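Local coordinates for protein S-adenosylmethionine:tRNA ribosyltransferase-isomerase (Thermus thermophilus, PDB 1WDI) that probably transfers and isomerises the ribose of S-adenosylmethionine onto preQ1-modified tRNA, giving epoxyqueuosine on the way to queuosine, at residues 26-31 / 331-336; 262-267 / 292-297; 2-7 / 303-308; 207-212 / 229-234. All coordinates share one frame; numbering follows the deposited sequence.

Interaction 1: residues 26-31 / 331-336; sequences MARLMV and EGYRFY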
loop_
_atom_site.group_PDB
_atom_site.type_symbol
_atom_site.label_atom_id
_atom_site.label_comp_id
_atom_site.label_asym_id
_atom_site.label_seq_id
_atom_site.Cartn_x
_atom_site.Cartn_y
_atom_site.Cartn_z
ATOM N N MET A 26 5.855 -0.443 19.087
ATOM C CA MET A 26 6.743 -1.210 19.950
ATOM C C MET A 26 7.254 -2.405 19.146
ATOM O O MET A 26 8.057 -3.201 19.629
ATOM C CB MET A 26 6.031 -1.668 21.225
ATOM C CG MET A 26 5.961 -0.592 22.316
ATOM S SD MET A 26 7.590 0.018 22.862
ATOM C CE MET A 26 8.114 -1.338 23.954
ATOM N N ALA A 27 6.779 -2.520 17.910
ATOM C CA ALA A 27 7.245 -3.578 17.020
ATOM C C ALA A 27 8.746 -3.339 16.852
ATOM O O ALA A 27 9.207 -2.200 16.921
ATOM C CB ALA A 27 6.549 -3.473 15.670
ATOM N N ARG A 28 9.517 -4.396 16.630
ATOM C CA ARG A 28 10.954 -4.220 16.465
ATOM C C ARG A 28 11.289 -3.533 15.141
ATOM O O ARG A 28 10.508 -3.576 14.189
ATOM C CB ARG A 28 11.665 -5.572 16.559
ATOM C CG ARG A 28 11.473 -6.259 17.913
ATOM C CD ARG A 28 12.205 -7.585 17.978
ATOM N NE ARG A 28 13.646 -7.402 17.837
ATOM C CZ ARG A 28 14.527 -8.396 17.831
ATOM N NH1 ARG A 28 14.115 -9.650 17.959
ATOM N NH2 ARG A 28 15.817 -8.133 17.684
ATOM N N LEU A 29 12.447 -2.882 15.099
ATOM C CA LEU A 29 12.894 -2.192 13.901
ATOM C C LEU A 29 14.360 -2.511 13.647
ATOM O O LEU A 29 15.224 -2.207 14.476
ATOM C CB LEU A 29 12.729 -0.671 14.056
ATOM C CG LEU A 29 13.337 0.194 12.948
ATOM C CD1 LEU A 29 12.581 -0.044 11.633
ATOM C CD2 LEU A 29 13.277 1.664 13.336
ATOM N N MET A 30 14.643 -3.144 12.513
ATOM C CA MET A 30 16.022 -3.450 12.173
ATOM C C MET A 30 16.499 -2.346 11.246
ATOM O O MET A 30 15.918 -2.128 10.180
ATOM C CB MET A 30 16.149 -4.806 11.455
ATOM C CG MET A 30 17.586 -5.122 11.049
ATOM S SD MET A 30 17.811 -6.584 9.979
ATOM C CE MET A 30 17.718 -7.860 11.189
ATOM N N VAL A 31 17.540 -1.632 11.660
ATOM C CA VAL A 31 18.092 -0.573 10.829
ATOM C C VAL A 31 19.319 -1.145 10.121
ATOM O O VAL A 31 20.232 -1.657 10.774
ATOM C CB VAL A 31 18.527 0.648 11.673
ATOM C CG1 VAL A 31 19.086 1.741 10.756
ATOM C CG2 VAL A 31 17.334 1.181 12.484
ATOM N N GLU A 331 17.519 -13.590 14.851
ATOM C CA GLU A 331 17.275 -12.709 15.993
ATOM C C GLU A 331 15.833 -12.690 16.499
ATOM O O GLU A 331 15.474 -11.869 17.349
ATOM C CB GLU A 331 17.728 -11.281 15.668
ATOM C CG GLU A 331 19.238 -11.072 15.698
ATOM C CD GLU A 331 19.850 -11.379 17.065
ATOM O OE1 GLU A 331 19.264 -10.976 18.093
ATOM O OE2 GLU A 331 20.924 -12.015 17.112
ATOM N N GLY A 332 15.007 -13.588 15.977
ATOM C CA GLY A 332 13.627 -13.666 16.425
ATOM C C GLY A 332 12.635 -12.618 15.934
ATOM O O GLY A 332 11.563 -12.479 16.518
ATOM N N TYR A 333 12.965 -11.878 14.878
ATOM C CA TYR A 333 12.026 -10.878 14.366
ATOM C C TYR A 333 10.768 -11.563 13.855
ATOM O O TYR A 333 10.806 -12.733 13.472
ATOM C CB TYR A 333 12.627 -10.076 13.208
ATOM C CG TYR A 333 13.587 -8.991 13.623
ATOM C CD1 TYR A 333 14.885 -9.296 14.043
ATOM C CD2 TYR A 333 13.199 -7.653 13.596
ATOM C CE1 TYR A 333 15.771 -8.288 14.422
ATOM C CE2 TYR A 333 14.075 -6.641 13.976
ATOM C CZ TYR A 333 15.359 -6.967 14.385
ATOM O OH TYR A 333 16.227 -5.962 14.743
ATOM N N ARG A 334 9.659 -10.833 13.852
ATOM C CA ARG A 334 8.396 -11.363 13.352
ATOM C C ARG A 334 8.256 -10.849 11.915
ATOM O O ARG A 334 8.653 -9.720 11.613
ATOM C CB ARG A 334 7.233 -10.891 14.234
ATOM C CG ARG A 334 7.275 -11.453 15.663
ATOM C CD ARG A 334 6.234 -10.776 16.553
ATOM N NE ARG A 334 6.352 -9.327 16.429
ATOM C CZ ARG A 334 5.381 -8.524 16.006
ATOM N NH1 ARG A 334 4.196 -9.024 15.671
ATOM N NH2 ARG A 334 5.611 -7.220 15.880
ATOM N N PHE A 335 7.707 -11.683 11.037
ATOM C CA PHE A 335 7.571 -11.346 9.624
ATOM C C PHE A 335 6.156 -11.100 9.112
ATOM O O PHE A 335 5.170 -11.394 9.785
ATOM C CB PHE A 335 8.214 -12.449 8.772
ATOM C CG PHE A 335 9.708 -12.534 8.913
ATOM C CD1 PHE A 335 10.296 -12.756 10.156
ATOM C CD2 PHE A 335 10.529 -12.375 7.803
ATOM C CE1 PHE A 335 11.682 -12.812 10.288
ATOM C CE2 PHE A 335 11.915 -12.428 7.924
ATOM C CZ PHE A 335 12.494 -12.646 9.168
ATOM N N TYR A 336 6.088 -10.551 7.903
ATOM C CA TYR A 336 4.834 -10.261 7.217
ATOM C C TYR A 336 4.084 -9.038 7.735
ATOM O O TYR A 336 4.607 -8.264 8.538
ATOM C CB TYR A 336 3.918 -11.494 7.239
ATOM C CG TYR A 336 3.020 -11.609 6.025
ATOM C CD1 TYR A 336 3.554 -11.563 4.735
ATOM C CD2 TYR A 336 1.643 -11.772 6.160
ATOM C CE1 TYR A 336 2.737 -11.677 3.609
ATOM C CE2 TYR A 336 0.816 -11.887 5.040
ATOM C CZ TYR A 336 1.374 -11.839 3.770
ATOM O OH TYR A 336 0.572 -11.957 2.660
HETATM O O HOH W 1 15.155 -5.088 17.202
#
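Arg28 lays its guanidinium flat on the ring of Tyr333, the pair that carries most of this contact. The planes are 26° apart, and Arg28 CZ stands 3.9 Å from the ring centroid, a cation-pi stack over the face but offset toward the rim. The bend at chi3 (62°) folds the end of the arginine over the ring and presents its edge to the chain beyond: Arg28 NH1 donates to Glu331 O at 2.7 Å, close to the guanidinium plane. At another part of that edge Arg28 NE gives a hydrogen to a water, which is also bonded to Tyr333 OH. Arginine suits this place because one flat group can stack and donate at once. Cut back to alanine, this position would probably leave Glu331 O without this donor and the tyrosine face without its cation. Met30 reaches the same ring with its CB, 3.7 Å from Tyr333 CZ, while its sulfur sits above the face at 5.4 Å from the centroid, a distant Met-aromatic contact. Gly332, with positive phi, is the C-prime residue of the Schellman motif ending helix 318-330, and the chain then turns to deliver Tyr333. The tyrosine hydroxyl is also hydrogen-bonded to His42 of strand 40-44. Strand 28-32 lies between that strand and the parallel strand 341-344, so the contact ties the end of helix 318-330 to the sheet.

Interaction 2: residues 262-267 / 292-297; sequences RALESA and KVVDAL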
loop_
_atom_site.group_PDB
_atom_site.type_symbol
_atom_site.label_atom_id
_atom_site.label_comp_id
_atom_site.label_asym_id
_atom_site.label_seq_id
_atom_site.Cartn_x
_atom_site.Cartn_y
_atom_site.Cartn_z
ATOM N N ARG A 262 6.922 2.470 -5.194
ATOM C CA ARG A 262 6.447 2.252 -6.561
ATOM C C ARG A 262 5.772 3.484 -7.159
ATOM O O ARG A 262 5.967 3.797 -8.331
ATOM C CB ARG A 262 5.477 1.064 -6.592
ATOM C CG ARG A 262 6.108 -0.268 -6.187
ATOM C CD ARG A 262 5.046 -1.346 -6.004
ATOM N NE ARG A 262 4.259 -1.541 -7.215
ATOM C CZ ARG A 262 3.234 -2.381 -7.319
ATOM N NH1 ARG A 262 2.866 -3.115 -6.278
ATOM N NH2 ARG A 262 2.577 -2.487 -8.467
ATOM N N ALA A 263 4.979 4.186 -6.356
ATOM C CA ALA A 263 4.296 5.372 -6.847
ATOM C C ALA A 263 5.287 6.493 -7.156
ATOM O O ALA A 263 5.255 7.061 -8.248
ATOM C CB ALA A 263 3.254 5.842 -5.835
ATOM N N LEU A 264 6.176 6.804 -6.212
ATOM C CA LEU A 264 7.161 7.868 -6.426
ATOM C C LEU A 264 8.087 7.591 -7.615
ATOM O O LEU A 264 8.306 8.465 -8.457
ATOM C CB LEU A 264 8.006 8.091 -5.165
ATOM C CG LEU A 264 7.287 8.663 -3.933
ATOM C CD1 LEU A 264 8.264 8.752 -2.750
ATOM C CD2 LEU A 264 6.737 10.055 -4.268
ATOM N N GLU A 265 8.635 6.381 -7.690
ATOM C CA GLU A 265 9.535 6.048 -8.791
ATOM C C GLU A 265 8.813 6.051 -10.145
ATOM O O GLU A 265 9.382 6.446 -11.154
ATOM C CB GLU A 265 10.201 4.688 -8.539
ATOM C CG GLU A 265 11.162 4.656 -7.331
ATOM C CD GLU A 265 12.381 5.563 -7.489
ATOM O OE1 GLU A 265 12.906 5.678 -8.615
ATOM O OE2 GLU A 265 12.838 6.150 -6.483
ATOM N N SER A 266 7.557 5.622 -10.161
ATOM C CA SER A 266 6.780 5.604 -11.397
ATOM C C SER A 266 6.397 7.014 -11.859
ATOM O O SER A 266 6.234 7.263 -13.055
ATOM C CB SER A 266 5.508 4.782 -11.207
ATOM O OG SER A 266 4.644 4.945 -12.321
ATOM N N ALA A 267 6.263 7.930 -10.905
ATOM C CA ALA A 267 5.879 9.310 -11.197
ATOM C C ALA A 267 7.054 10.213 -11.549
ATOM O O ALA A 267 6.864 11.384 -11.862
ATOM C CB ALA A 267 5.126 9.894 -10.009
ATOM N N LYS A 292 15.433 6.876 -8.361
ATOM C CA LYS A 292 15.545 8.287 -8.698
ATOM C C LYS A 292 14.932 9.215 -7.647
ATOM O O LYS A 292 15.198 10.418 -7.642
ATOM C CB LYS A 292 14.870 8.540 -10.054
ATOM C CG LYS A 292 15.576 7.877 -11.239
ATOM C CD LYS A 292 16.941 8.513 -11.452
ATOM C CE LYS A 292 17.678 7.919 -12.636
ATOM N NZ LYS A 292 18.989 8.609 -12.827
ATOM N N VAL A 293 14.121 8.662 -6.757
ATOM C CA VAL A 293 13.469 9.476 -5.733
ATOM C C VAL A 293 13.714 9.018 -4.298
ATOM O O VAL A 293 14.094 9.814 -3.445
ATOM C CB VAL A 293 11.941 9.511 -5.959
ATOM C CG1 VAL A 293 11.277 10.460 -4.947
ATOM C CG2 VAL A 293 11.644 9.940 -7.398
ATOM N N VAL A 294 13.487 7.733 -4.038
ATOM C CA VAL A 294 13.639 7.179 -2.698
ATOM C C VAL A 294 15.080 7.112 -2.195
ATOM O O VAL A 294 15.931 6.475 -2.820
ATOM C CB VAL A 294 13.015 5.765 -2.635
ATOM C CG1 VAL A 294 13.106 5.205 -1.214
ATOM C CG2 VAL A 294 11.562 5.828 -3.110
ATOM N N ASP A 295 15.338 7.764 -1.060
ATOM C CA ASP A 295 16.677 7.781 -0.453
ATOM C C ASP A 295 16.794 6.811 0.722
ATOM O O ASP A 295 17.898 6.424 1.111
ATOM C CB ASP A 295 17.036 9.187 0.049
ATOM C CG ASP A 295 17.095 10.213 -1.065
ATOM O OD1 ASP A 295 17.874 10.008 -2.022
ATOM O OD2 ASP A 295 16.362 11.223 -0.983
ATOM N N ALA A 296 15.657 6.438 1.301
ATOM C CA ALA A 296 15.643 5.515 2.434
ATOM C C ALA A 296 14.302 4.814 2.420
ATOM O O ALA A 296 13.325 5.368 1.926
ATOM C CB ALA A 296 15.838 6.275 3.756
ATOM N N LEU A 297 14.248 3.610 2.973
ATOM C CA LEU A 297 13.011 2.842 2.962
ATOM C C LEU A 297 12.653 2.183 4.284
ATOM O O LEU A 297 13.470 1.472 4.868
ATOM C CB LEU A 297 13.089 1.750 1.882
ATOM C CG LEU A 297 11.920 0.761 1.790
ATOM C CD1 LEU A 297 10.641 1.510 1.428
ATOM C CD2 LEU A 297 12.218 -0.300 0.722
#
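Glu265, near the C-terminal end of helix 258-266, grips three successive backbone N-H groups of the turn that leads into strand 296-300, joining a helix to a loop of this alpha/beta domain. The hydrogen bonds divide between its two oxygens. Glu265 OE1 accepts from Lys292 N at 2.8 Å through its syn lone pair, in a nearly straight bond of 170°. Glu265 OE2 accepts twice, from Val293 N at 2.8 Å and from Val294 N at 3.0 Å. A glutamate fits here because its two acceptor atoms can serve a run of three successive amides, and the bend at chi2 (-64°) curls the chain so that the carboxylate faces them. The three donors would probably help to stabilise its negative charge in this buried place. Tyr289 OH adds a weak hydrogen bond to Glu265 OE1.

Apolar packing lies beside these bonds. Leu264 crosses Val293 at about a right angle, with Leu264 CB 4.0 Å from Val293 CG1, and Leu264 CD1 approaches Val294 CG2 more loosely. The branched valines offer methyls to the leucine, and Val294 also packs on Phe315 of helix 307-316. On Glu265 OE2 the two amides arrive differently: Val294 N comes nearly along the C-O axis, whereas Val293 N meets the syn side, 27° out of the carboxylate plane.

Interaction 3: residues 2-7 / 303-308; sequences EGLEAY and LPRSTL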
loop_
_atom_site.group_PDB
_atom_site.type_symbol
_atom_site.label_atom_id
_atom_site.label_comp_id
_atom_site.label_asym_id
_atom_site.label_seq_id
_atom_site.Cartn_x
_atom_site.Cartn_y
_atom_site.Cartn_z
ATOM N N GLU A 2 19.411 -21.142 -9.953
ATOM C CA GLU A 2 19.232 -19.798 -9.415
ATOM C C GLU A 2 17.785 -19.347 -9.618
ATOM O O GLU A 2 16.851 -20.010 -9.162
ATOM C CB GLU A 2 20.189 -18.824 -10.111
ATOM C CG GLU A 2 20.279 -17.449 -9.462
ATOM C CD GLU A 2 21.154 -16.488 -10.249
ATOM O OE1 GLU A 2 20.793 -16.160 -11.400
ATOM O OE2 GLU A 2 22.204 -16.065 -9.719
ATOM N N GLY A 3 17.607 -18.221 -10.303
ATOM C CA GLY A 3 16.274 -17.705 -10.556
ATOM C C GLY A 3 15.584 -17.185 -9.310
ATOM O O GLY A 3 16.030 -16.215 -8.698
ATOM N N LEU A 4 14.488 -17.834 -8.933
ATOM C CA LEU A 4 13.731 -17.434 -7.754
ATOM C C LEU A 4 14.449 -17.911 -6.496
ATOM O O LEU A 4 14.153 -17.463 -5.388
ATOM C CB LEU A 4 12.322 -18.031 -7.814
ATOM C CG LEU A 4 11.295 -17.535 -6.795
ATOM C CD1 LEU A 4 11.088 -16.036 -6.955
ATOM C CD2 LEU A 4 9.982 -18.276 -6.994
ATOM N N GLU A 5 15.402 -18.820 -6.679
ATOM C CA GLU A 5 16.170 -19.364 -5.567
ATOM C C GLU A 5 17.180 -18.344 -5.050
ATOM O O GLU A 5 17.722 -18.489 -3.953
ATOM C CB GLU A 5 16.895 -20.637 -6.009
ATOM C CG GLU A 5 15.956 -21.749 -6.463
ATOM C CD GLU A 5 16.693 -23.000 -6.900
ATOM O OE1 GLU A 5 17.456 -23.557 -6.081
ATOM O OE2 GLU A 5 16.508 -23.427 -8.062
ATOM N N ALA A 6 17.427 -17.309 -5.849
ATOM C CA ALA A 6 18.367 -16.259 -5.480
ATOM C C ALA A 6 17.782 -15.368 -4.390
ATOM O O ALA A 6 18.515 -14.660 -3.699
ATOM C CB ALA A 6 18.722 -15.422 -6.706
ATOM N N TYR A 7 16.461 -15.404 -4.245
ATOM C CA TYR A 7 15.774 -14.603 -3.236
ATOM C C TYR A 7 15.049 -15.509 -2.252
ATOM O O TYR A 7 13.944 -15.204 -1.799
ATOM C CB TYR A 7 14.766 -13.651 -3.892
ATOM C CG TYR A 7 15.383 -12.713 -4.904
ATOM C CD1 TYR A 7 15.616 -13.127 -6.215
ATOM C CD2 TYR A 7 15.762 -11.420 -4.545
ATOM C CE1 TYR A 7 16.213 -12.279 -7.143
ATOM C CE2 TYR A 7 16.362 -10.562 -5.466
ATOM C CZ TYR A 7 16.584 -10.998 -6.760
ATOM O OH TYR A 7 17.183 -10.160 -7.673
ATOM N N LEU A 303 8.087 -12.031 2.589
ATOM C CA LEU A 303 8.215 -13.472 2.410
ATOM C C LEU A 303 9.285 -13.875 1.407
ATOM O O LEU A 303 9.627 -13.114 0.500
ATOM C CB LEU A 303 6.877 -14.064 1.955
ATOM C CG LEU A 303 5.650 -13.884 2.850
ATOM C CD1 LEU A 303 4.450 -14.535 2.173
ATOM C CD2 LEU A 303 5.898 -14.499 4.222
ATOM N N PRO A 304 9.820 -15.097 1.552
ATOM C CA PRO A 304 10.856 -15.623 0.658
ATOM C C PRO A 304 10.328 -15.650 -0.776
ATOM O O PRO A 304 9.149 -15.903 -0.993
ATOM C CB PRO A 304 11.091 -17.039 1.191
ATOM C CG PRO A 304 10.733 -16.932 2.636
ATOM C CD PRO A 304 9.494 -16.074 2.606
ATOM N N ARG A 305 11.196 -15.371 -1.741
ATOM C CA ARG A 305 10.821 -15.397 -3.152
ATOM C C ARG A 305 9.713 -14.427 -3.570
ATOM O O ARG A 305 9.198 -14.514 -4.685
ATOM C CB ARG A 305 10.414 -16.820 -3.543
ATOM C CG ARG A 305 11.532 -17.838 -3.386
ATOM C CD ARG A 305 11.102 -19.207 -3.894
ATOM N NE ARG A 305 12.240 -20.106 -4.062
ATOM C CZ ARG A 305 12.208 -21.228 -4.776
ATOM N NH1 ARG A 305 11.092 -21.594 -5.393
ATOM N NH2 ARG A 305 13.297 -21.980 -4.878
ATOM N N SER A 306 9.351 -13.504 -2.687
ATOM C CA SER A 306 8.308 -12.529 -2.996
ATOM C C SER A 306 8.835 -11.391 -3.870
ATOM O O SER A 306 10.025 -11.070 -3.839
ATOM C CB SER A 306 7.755 -11.941 -1.703
ATOM O OG SER A 306 8.777 -11.241 -1.016
ATOM N N THR A 307 7.953 -10.778 -4.653
ATOM C CA THR A 307 8.372 -9.667 -5.501
ATOM C C THR A 307 8.721 -8.467 -4.613
ATOM O O THR A 307 9.517 -7.613 -4.993
ATOM C CB THR A 307 7.261 -9.262 -6.509
ATOM O OG1 THR A 307 6.057 -8.953 -5.801
ATOM C CG2 THR A 307 6.987 -10.402 -7.490
ATOM N N LEU A 308 8.122 -8.412 -3.428
ATOM C CA LEU A 308 8.390 -7.327 -2.488
ATOM C C LEU A 308 9.824 -7.440 -1.973
ATOM O O LEU A 308 10.516 -6.431 -1.824
ATOM C CB LEU A 308 7.395 -7.375 -1.328
ATOM C CG LEU A 308 5.957 -7.003 -1.717
ATOM C CD1 LEU A 308 4.987 -7.429 -0.626
ATOM C CD2 LEU A 308 5.868 -5.503 -1.967
#
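With CG anti to the carbonyl carbon (chi1 -62°) and its chain extended from CG to NE, Arg305 runs out across Leu4, whose own chi1 of -170° turns its CG onto that chain. The two side chains cross at about a right angle: Leu4 CG lies 3.4 Å from Arg305 CD, and Leu4 CD2 is equally near the same CD. Leu4 thus meets the aliphatic part of the arginine, which is why a long side chain with a methylene stem suits a surface position beside a leucine. Farther out, Glu5 lies alongside and points the same way, but its carboxylate is not in contact with the guanidinium, Glu5 OE1 being 4.6 Å from Arg305 NH2. The firm polar link is made by the backbone, where Arg305 N donates to Tyr7 O at 2.8 Å, tilted 27° from the carbonyl plane. Ser306 is the N-cap of helix 307-316, its OG capping Leu309 N and also donating to Leu303 O at 2.6 Å. Tyr7 packs on Leu309, Met310 and Ala313 of that helix. Together Leu303 to Ser306 form a type II beta turn, with Arg305 at positive phi, leading into an N-capped helix against which the N-terminal segment is laid.

Interaction 4: residues 207-212 / 229-234; sequences LTLHVG and HAEPYA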
loop_
_atom_site.group_PDB
_atom_site.type_symbol
_atom_site.label_atom_id
_atom_site.label_comp_id
_atom_site.label_asym_id
_atom_site.label_seq_id
_atom_site.Cartn_x
_atom_site.Cartn_y
_atom_site.Cartn_z
ATOM N N LEU A 207 0.680 10.439 -0.156
ATOM C CA LEU A 207 0.199 10.304 -1.526
ATOM C C LEU A 207 -0.986 9.344 -1.425
ATOM O O LEU A 207 -1.205 8.725 -0.375
ATOM C CB LEU A 207 1.284 9.759 -2.464
ATOM C CG LEU A 207 2.071 8.492 -2.120
ATOM C CD1 LEU A 207 1.222 7.252 -2.344
ATOM C CD2 LEU A 207 3.310 8.451 -2.998
ATOM N N THR A 208 -1.743 9.211 -2.505
ATOM C CA THR A 208 -2.929 8.365 -2.486
ATOM C C THR A 208 -2.888 7.101 -3.333
ATOM O O THR A 208 -2.536 7.138 -4.507
ATOM C CB THR A 208 -4.165 9.173 -2.942
ATOM O OG1 THR A 208 -4.246 10.395 -2.197
ATOM C CG2 THR A 208 -5.427 8.373 -2.730
ATOM N N LEU A 209 -3.259 5.980 -2.725
ATOM C CA LEU A 209 -3.339 4.716 -3.441
ATOM C C LEU A 209 -4.835 4.516 -3.691
ATOM O O LEU A 209 -5.621 4.509 -2.746
ATOM C CB LEU A 209 -2.811 3.555 -2.588
ATOM C CG LEU A 209 -3.070 2.168 -3.191
ATOM C CD1 LEU A 209 -2.314 2.032 -4.508
ATOM C CD2 LEU A 209 -2.646 1.080 -2.219
ATOM N N HIS A 210 -5.236 4.382 -4.950
ATOM C CA HIS A 210 -6.652 4.179 -5.252
ATOM C C HIS A 210 -7.032 2.714 -5.079
ATOM O O HIS A 210 -6.373 1.833 -5.623
ATOM C CB HIS A 210 -6.978 4.611 -6.688
ATOM C CG HIS A 210 -6.802 6.076 -6.937
ATOM N ND1 HIS A 210 -7.261 7.040 -6.068
ATOM C CD2 HIS A 210 -6.246 6.741 -7.977
ATOM C CE1 HIS A 210 -7.000 8.238 -6.561
ATOM N NE2 HIS A 210 -6.384 8.083 -7.719
ATOM N N VAL A 211 -8.087 2.460 -4.311
ATOM C CA VAL A 211 -8.565 1.098 -4.086
ATOM C C VAL A 211 -10.082 1.090 -4.200
ATOM O O VAL A 211 -10.707 2.143 -4.318
ATOM C CB VAL A 211 -8.193 0.568 -2.676
ATOM C CG1 VAL A 211 -6.697 0.719 -2.432
ATOM C CG2 VAL A 211 -9.002 1.300 -1.611
ATOM N N GLY A 212 -10.673 -0.097 -4.161
ATOM C CA GLY A 212 -12.119 -0.195 -4.247
ATOM C C GLY A 212 -12.635 -0.637 -5.601
ATOM O O GLY A 212 -11.878 -0.695 -6.567
ATOM N N HIS A 229 0.574 -6.780 -10.779
ATOM C CA HIS A 229 -0.638 -6.115 -10.315
ATOM C C HIS A 229 -0.501 -4.599 -10.456
ATOM O O HIS A 229 0.255 -3.968 -9.715
ATOM C CB HIS A 229 -0.901 -6.468 -8.849
ATOM C CG HIS A 229 -0.863 -7.939 -8.562
ATOM N ND1 HIS A 229 -1.685 -8.845 -9.198
ATOM C CD2 HIS A 229 -0.105 -8.659 -7.701
ATOM C CE1 HIS A 229 -1.436 -10.060 -8.741
ATOM N NE2 HIS A 229 -0.481 -9.974 -7.831
ATOM N N ALA A 230 -1.228 -4.021 -11.408
ATOM C CA ALA A 230 -1.184 -2.581 -11.640
ATOM C C ALA A 230 -1.564 -1.826 -10.370
ATOM O O ALA A 230 -2.426 -2.264 -9.611
ATOM C CB ALA A 230 -2.128 -2.204 -12.776
ATOM N N GLU A 231 -0.914 -0.690 -10.144
ATOM C CA GLU A 231 -1.180 0.118 -8.961
ATOM C C GLU A 231 -1.586 1.541 -9.339
ATOM O O GLU A 231 -0.755 2.334 -9.776
ATOM C CB GLU A 231 0.065 0.160 -8.066
ATOM C CG GLU A 231 -0.073 1.023 -6.814
ATOM C CD GLU A 231 1.216 1.097 -6.004
ATOM O OE1 GLU A 231 1.763 0.027 -5.657
ATOM O OE2 GLU A 231 1.680 2.222 -5.711
ATOM N N PRO A 232 -2.879 1.870 -9.194
ATOM C CA PRO A 232 -3.372 3.211 -9.520
ATOM C C PRO A 232 -3.152 4.110 -8.305
ATOM O O PRO A 232 -3.491 3.737 -7.186
ATOM C CB PRO A 232 -4.847 2.967 -9.821
ATOM C CG PRO A 232 -5.197 1.885 -8.841
ATOM C CD PRO A 232 -3.999 0.947 -8.922
ATOM N N TYR A 233 -2.587 5.293 -8.522
ATOM C CA TYR A 233 -2.306 6.202 -7.416
ATOM C C TYR A 233 -2.459 7.660 -7.820
ATOM O O TYR A 233 -2.595 7.985 -8.997
ATOM C CB TYR A 233 -0.869 5.983 -6.931
ATOM C CG TYR A 233 0.149 6.288 -8.010
ATOM C CD1 TYR A 233 0.547 7.601 -8.275
ATOM C CD2 TYR A 233 0.661 5.269 -8.815
ATOM C CE1 TYR A 233 1.427 7.894 -9.320
ATOM C CE2 TYR A 233 1.538 5.547 -9.857
ATOM C CZ TYR A 233 1.917 6.861 -10.106
ATOM O OH TYR A 233 2.788 7.133 -11.138
ATOM N N ALA A 234 -2.414 8.536 -6.827
ATOM C CA ALA A 234 -2.512 9.964 -7.075
ATOM C C ALA A 234 -1.541 10.668 -6.146
ATOM O O ALA A 234 -1.491 10.377 -4.953
ATOM C CB ALA A 234 -3.939 10.459 -6.828
#
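Thr208 and Ala234 form an antiparallel hydrogen-bonded pair joining strands 203-211 and 231-235. Thr208 N gives to Ala234 O and Ala234 N to Thr208 O, both at 2.7 Å. Two residues further along, His210 N donates to Pro232 O at 2.9 Å, so the proline, lacking an N-H, still serves through its carbonyl. Leu209 and Tyr233 are the non-hydrogen-bonded pair between them, their CA atoms 4.4 Å apart.

Side-chain packing follows the two faces of the sheet. On the face with Thr208 and Ala234, the small alanine accommodates the His210 ring: His210 NE2 comes 3.5 Å from Ala234 CB, brought back over the neighbouring strand by a chi1 of -65°. His210 CB meets Pro232 CG at 3.9 Å. His210 NE2 is buried by the contact and has no polar partner in the model. Replacing His210 by a glycine would probably open a gap beside Ala234 and Pro232, losing the ring that covers them. On the face of Leu209 and Tyr233, Leu209 CD1 touches Glu231 CG at 3.4 Å, leucine meeting the methylene stem of the acid at about a right angle.

Strand 203-211 also pairs in parallel with strand 57-73, while strand 231-235 pairs antiparallel with strand 277-281 on its other side. Helix 258-266 covers the Leu209 and Tyr233 face, where Tyr233 packs on Ala263.

Interactions 2 and 4 meet directly on helix 258-266: Ser266 OG lies 3.1 Å from Tyr233 OH, and Arg262 NH2 3.0 Å from His229 O, both probable hydrogen bonds. One helix thus joins the 203-211/231-235 strand pair to the turn before strand 296-300, with the two centres about 15 Å apart. Interactions 1, 2 and 4 all reach the same mixed sheet. Helix 307-316 of interaction 3 follows strand 296-300 of interaction 2 in the chain, and interaction 3 touches interaction 1 where Tyr336 CE1 packs on Leu303 CD1 at 3.6 Å. Interactions 1 and 3 interleave along the chain, and each encloses interactions 2 and 4. No ligand is bound to locate the active site.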